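Local atomic coordinates of GDSL-like protein (Collinsella aerofaciens ATCC 25986, PDB entry 7BXD), a protein that probably hydrolyses ester bonds of acyl substrates, being a GDSL-like acylhydrolase of the SGNH type. Residues 178-181 with 182-186. Sequence-based numbering, arbitrary orientation.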
# COMPACT_ATOMS: atom_id res chain seq x y z
N ALA A 178 10.11 -11.25 1.18
CA ALA A 178 9.51 -12.28 0.33
C ALA A 178 8.20 -11.78 -0.27
O ALA A 178 7.87 -12.11 -1.42
CB ALA A 178 9.27 -13.56 1.15
N TYR A 179 7.40 -11.06 0.53
CA TYR A 179 6.15 -10.50 0.03
C TYR A 179 6.42 -9.40 -1.00
O TYR A 179 5.74 -9.31 -2.03
CB TYR A 179 5.28 -9.98 1.20
CG TYR A 179 4.78 -11.10 2.09
CD1 TYR A 179 5.62 -11.69 3.05
CD2 TYR A 179 3.49 -11.59 1.93
CE1 TYR A 179 5.16 -12.74 3.83
CE2 TYR A 179 3.02 -12.66 2.72
CZ TYR A 179 3.87 -13.23 3.66
OH TYR A 179 3.46 -14.27 4.47
N VAL A 180 7.41 -8.54 -0.73
CA VAL A 180 7.76 -7.50 -1.70
C VAL A 180 8.18 -8.13 -3.03
O VAL A 180 7.74 -7.70 -4.10
CB VAL A 180 8.85 -6.56 -1.13
CG1 VAL A 180 9.28 -5.57 -2.17
CG2 VAL A 180 8.31 -5.82 0.13
N ARG A 181 9.03 -9.16 -2.98
CA ARG A 181 9.47 -9.82 -4.21
C ARG A 181 8.29 -10.40 -4.95
O ARG A 181 8.22 -10.31 -6.18
CB ARG A 181 10.48 -10.91 -3.86
CG ARG A 181 11.88 -10.39 -3.63
CD ARG A 181 12.94 -11.54 -3.68
NE ARG A 181 12.60 -12.67 -2.80
CZ ARG A 181 12.89 -12.75 -1.51
NH1 ARG A 181 13.55 -11.77 -0.90
NH2 ARG A 181 12.51 -13.82 -0.82
N ALA A 182 7.37 -11.03 -4.22
CA ALA A 182 6.19 -11.60 -4.89
C ALA A 182 5.40 -10.51 -5.62
O ALA A 182 4.97 -10.68 -6.77
CB ALA A 182 5.31 -12.30 -3.86
N MET A 183 5.18 -9.37 -4.94
CA MET A 183 4.47 -8.26 -5.57
C MET A 183 5.18 -7.81 -6.82
O MET A 183 4.55 -7.59 -7.86
CB MET A 183 4.36 -7.10 -4.58
CG MET A 183 3.66 -5.87 -5.17
SD MET A 183 3.46 -4.52 -3.98
CE MET A 183 2.16 -5.18 -2.96
N LEU A 184 6.51 -7.65 -6.74
CA LEU A 184 7.26 -7.21 -7.92
C LEU A 184 7.15 -8.21 -9.07
O LEU A 184 7.09 -7.81 -10.25
CB LEU A 184 8.73 -6.96 -7.56
CG LEU A 184 8.96 -5.80 -6.58
CD1 LEU A 184 10.41 -5.71 -6.20
CD2 LEU A 184 8.49 -4.49 -7.14
N GLU A 185 7.16 -9.51 -8.77
CA GLU A 185 7.07 -10.52 -9.84
C GLU A 185 5.70 -10.50 -10.51
O GLU A 185 5.62 -10.64 -11.74
CB GLU A 185 7.39 -11.89 -9.27
CG GLU A 185 8.87 -12.03 -8.90
CD GLU A 185 9.20 -13.32 -8.21
OE1 GLU A 185 8.30 -14.17 -8.03
OE2 GLU A 185 10.38 -13.52 -7.85
N VAL A 186 4.61 -10.35 -9.74
CA VAL A 186 3.30 -10.30 -10.37
C VAL A 186 3.16 -9.00 -11.16
O VAL A 186 2.62 -8.98 -12.28
CB VAL A 186 2.16 -10.47 -9.34
CG1 VAL A 186 0.81 -10.48 -10.06
CG2 VAL A 186 2.35 -11.75 -8.56
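Val180 and Leu184, one turn apart on the alpha-helix 176-189, run alongside each other in the same direction, with Val180 CG1 4.2 Å from Leu184 CD1. Leu184 CG comes closer still to the backbone, 3.4 Å from Val180 O. Val180 is buried and Leu184 only partly so, and branched apolar chains suit this boundary between core and surface. The helix belongs to the layer packed on the five-stranded parallel sheet of this alpha/beta SGNH hydrolase fold, and four successive i to i+4 backbone bonds build the turns joining 178-181 to 182-186. The straightest at hydrogen runs from Met183 N to Tyr179 O (3.0 Å, 167°).

The tightly packed face carries Tyr179, Ala182, Met183 and Val186. Ala182, whose CB is 3.5 Å from Tyr179 O, is small enough to let helix 127-141 approach through Phe127 and Tyr128; Val186 continues this seam onto Tyr128 and Val131. Tyr179 suits a buried place because its ring packs edge-to-face with Phe127 while its hydroxyl is hydrogen-bonded to Val114 O. Met183, flexible and apolar, sends CG anti to the backbone N (chi1 178°) and extends away from the preceding turn.

Arg181 and Glu185 form the looser, polar side, where long charged chains can reach solvent. Glu185 CG stands beside its own backbone N (chi1 -71°), which brings it to 3.3 Å from Arg181 O. The charged ends make no salt bridge, Arg181 NE and Glu185 OE2 being 5.6 Å apart; Glu185 OE1 is instead hydrogen-bonded to Tyr128 OH. The Arg181 chain bends at chi3 (-51°) back along the helix, laying one face of its guanidinium over Ala178, whose CA sits 3.5 Å above the guanidinium plane, nearer the edge of the group than its middle.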